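Long-range contact in phosphodiesterase (Salpingoeca rosetta, PDB 7D7P), which belongs to the cyclic nucleotide phosphodiesterase family, with an all-helical fold of the HD clan and a metal site that holds zinc: residues I316-Q325 with L337-L345. Numbering follows the deposited sequence.
Sequences INFVVKPWHQ and LLDTIDANL
I341 of helix 336-359 packs between I316, V320 and H324 of helix 305-330. The two helices form an antiparallel helical hairpin late in the all-helical phosphodiesterase fold. The axes of segments 316-325 and 337-345 come within 10.2 Å, with 161° between their N-to-C directions.

The apolar seam follows both branches of I341. Its CG2 meets I316 CG2 at 3.6 Å, and the two side chains lie alongside each other and point opposite ways. Its CD1 reaches V320 CG1 at 3.8 Å. I316 CG2 also touches L345 CD1, at 4.0 Å. P264 and I265, from the loop that follows helix 245-260, touch V320, H324 and I341.

The H324 ring makes a CH-pi contact. I341 CD1 sits over one face, 3.8 Å from the ring centroid and 24° off the normal. L337 CD1 lies at the ring edge, 3.8 Å from H324 CE1. L338 CD2 touches H324 CB, on the same side of the ring plane as I341 CD1.

One salt bridge spans the hairpin. K321 has CG anti to its backbone N (chi1 -167°) and an extended chain, which carries the amine across to D342. E287 of the second subunit is nearby; its ion pair with K321 is long and weak. K321 NZ donates to D342 OD1 at 2.8 Å, from above the carboxylate plane.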
# COMPACT_ATOMS: atom_id res chain seq x y z
N ILE A 316 -1.59 6.30 5.82
CA ILE A 316 -0.19 5.90 5.86
C ILE A 316 0.23 5.29 4.52
O ILE A 316 1.32 5.58 4.01
CB ILE A 316 0.06 4.93 7.03
CG1 ILE A 316 -0.03 5.68 8.36
CG2 ILE A 316 1.40 4.23 6.88
CD1 ILE A 316 -0.09 4.77 9.57
N ASN A 317 -0.62 4.45 3.93
CA ASN A 317 -0.22 3.72 2.73
C ASN A 317 -0.10 4.64 1.52
O ASN A 317 0.75 4.40 0.65
CB ASN A 317 -1.22 2.60 2.43
CG ASN A 317 -0.72 1.25 2.87
OD1 ASN A 317 0.47 1.06 3.11
ND2 ASN A 317 -1.63 0.28 2.98
N PHE A 318 -0.91 5.69 1.43
CA PHE A 318 -0.95 6.52 0.24
C PHE A 318 -0.38 7.92 0.43
O PHE A 318 -0.14 8.61 -0.57
CB PHE A 318 -2.39 6.63 -0.28
CG PHE A 318 -2.89 5.38 -0.93
CD1 PHE A 318 -2.34 4.93 -2.12
CD2 PHE A 318 -3.91 4.64 -0.34
CE1 PHE A 318 -2.80 3.77 -2.72
CE2 PHE A 318 -4.37 3.48 -0.94
CZ PHE A 318 -3.81 3.04 -2.13
N VAL A 319 -0.15 8.37 1.66
CA VAL A 319 0.34 9.73 1.88
C VAL A 319 1.66 9.72 2.64
O VAL A 319 2.66 10.28 2.17
CB VAL A 319 -0.71 10.58 2.62
CG1 VAL A 319 -0.17 11.98 2.87
CG2 VAL A 319 -2.01 10.64 1.83
N VAL A 320 1.69 9.11 3.82
CA VAL A 320 2.86 9.21 4.69
C VAL A 320 3.99 8.33 4.18
O VAL A 320 5.13 8.79 4.05
CB VAL A 320 2.48 8.86 6.14
CG1 VAL A 320 3.69 9.03 7.05
CG2 VAL A 320 1.33 9.73 6.61
N LYS A 321 3.70 7.06 3.89
CA LYS A 321 4.76 6.15 3.45
C LYS A 321 5.40 6.58 2.14
O LYS A 321 6.65 6.61 2.07
CB LYS A 321 4.21 4.72 3.37
CG LYS A 321 5.28 3.64 3.23
CD LYS A 321 4.69 2.27 3.56
CE LYS A 321 5.76 1.19 3.54
NZ LYS A 321 5.24 -0.08 4.11
N PRO A 322 4.66 6.92 1.07
CA PRO A 322 5.34 7.40 -0.14
C PRO A 322 6.11 8.69 0.09
O PRO A 322 7.13 8.91 -0.58
CB PRO A 322 4.19 7.60 -1.13
CG PRO A 322 3.08 6.74 -0.62
CD PRO A 322 3.21 6.80 0.87
N TRP A 323 5.66 9.54 1.01
CA TRP A 323 6.39 10.76 1.31
C TRP A 323 7.75 10.44 1.92
O TRP A 323 8.79 10.94 1.46
CB TRP A 323 5.57 11.64 2.26
CG TRP A 323 6.28 12.90 2.70
CD1 TRP A 323 6.98 13.08 3.86
CD2 TRP A 323 6.34 14.14 1.99
NE1 TRP A 323 7.48 14.36 3.91
CE2 TRP A 323 7.10 15.03 2.78
CE3 TRP A 323 5.83 14.59 0.77
CZ2 TRP A 323 7.36 16.34 2.39
CZ3 TRP A 323 6.10 15.90 0.38
CH2 TRP A 323 6.86 16.75 1.19
N HIS A 324 7.77 9.60 2.96
CA HIS A 324 9.02 9.30 3.65
C HIS A 324 9.93 8.39 2.84
O HIS A 324 11.15 8.38 3.09
CB HIS A 324 8.71 8.66 5.01
CG HIS A 324 8.39 9.66 6.08
ND1 HIS A 324 9.32 10.10 7.00
CD2 HIS A 324 7.24 10.31 6.37
CE1 HIS A 324 8.75 10.97 7.81
NE2 HIS A 324 7.49 11.12 7.45
N GLN A 325 9.39 7.63 1.89
CA GLN A 325 10.25 6.88 0.98
C GLN A 325 11.07 7.82 0.11
O GLN A 325 12.26 7.57 -0.15
CB GLN A 325 9.41 5.93 0.13
CG GLN A 325 8.96 4.68 0.86
CD GLN A 325 8.04 3.81 0.03
OE1 GLN A 325 7.22 4.32 -0.74
NE2 GLN A 325 8.16 2.50 0.17
N LEU A 337 12.72 6.29 10.29
CA LEU A 337 11.31 6.64 10.42
C LEU A 337 10.42 5.69 9.64
O LEU A 337 9.26 5.48 10.01
CB LEU A 337 11.09 8.08 9.95
CG LEU A 337 11.85 9.15 10.73
CD1 LEU A 337 11.88 10.47 9.98
CD2 LEU A 337 11.25 9.32 12.12
N LEU A 338 10.94 5.11 8.55
CA LEU A 338 10.15 4.14 7.79
C LEU A 338 9.85 2.90 8.61
O LEU A 338 8.79 2.28 8.44
CB LEU A 338 10.89 3.76 6.50
CG LEU A 338 10.87 4.81 5.39
CD1 LEU A 338 11.79 4.41 4.25
CD2 LEU A 338 9.45 5.02 4.88
N ASP A 339 10.76 2.51 9.51
CA ASP A 339 10.50 1.39 10.40
C ASP A 339 9.46 1.74 11.45
O ASP A 339 8.68 0.88 11.86
CB ASP A 339 11.80 0.93 11.07
CG ASP A 339 12.82 0.42 10.07
OD1 ASP A 339 12.42 -0.14 9.04
OD2 ASP A 339 14.03 0.59 10.33
N THR A 340 9.43 3.00 11.91
CA THR A 340 8.38 3.43 12.81
C THR A 340 7.03 3.46 12.10
O THR A 340 6.02 3.02 12.66
CB THR A 340 8.70 4.81 13.39
OG1 THR A 340 9.94 4.75 14.11
CG2 THR A 340 7.60 5.27 14.33
N ILE A 341 7.00 3.98 10.87
CA ILE A 341 5.76 4.02 10.10
C ILE A 341 5.23 2.61 9.88
O ILE A 341 4.02 2.36 10.00
CB ILE A 341 6.00 4.76 8.77
CG1 ILE A 341 6.16 6.26 9.02
CG2 ILE A 341 4.86 4.50 7.79
CD1 ILE A 341 6.84 7.00 7.89
N ASP A 342 6.11 1.66 9.57
CA ASP A 342 5.67 0.29 9.32
C ASP A 342 5.13 -0.37 10.58
O ASP A 342 4.11 -1.08 10.53
CB ASP A 342 6.82 -0.53 8.73
CG ASP A 342 7.08 -0.20 7.27
OD1 ASP A 342 6.24 0.49 6.65
OD2 ASP A 342 8.13 -0.62 6.74
N ALA A 343 5.79 -0.16 11.72
CA ALA A 343 5.30 -0.73 12.97
C ALA A 343 3.90 -0.21 13.31
O ALA A 343 3.03 -0.99 13.72
CB ALA A 343 6.27 -0.42 14.11
N ASN A 344 3.67 1.09 13.13
CA ASN A 344 2.34 1.64 13.35
C ASN A 344 1.35 1.11 12.32
O ASN A 344 0.20 0.80 12.66
CB ASN A 344 2.38 3.17 13.32
CG ASN A 344 3.11 3.76 14.51
OD1 ASN A 344 3.12 3.19 15.60
ND2 ASN A 344 3.72 4.92 14.31
N LEU A 345 1.77 1.02 11.06
CA LEU A 345 0.89 0.47 10.03
C LEU A 345 0.49 -0.97 10.35
O LEU A 345 -0.68 -1.34 10.18
CB LEU A 345 1.58 0.55 8.66
CG LEU A 345 0.79 -0.01 7.48
CD1 LEU A 345 -0.54 0.72 7.32
CD2 LEU A 345 1.62 0.09 6.20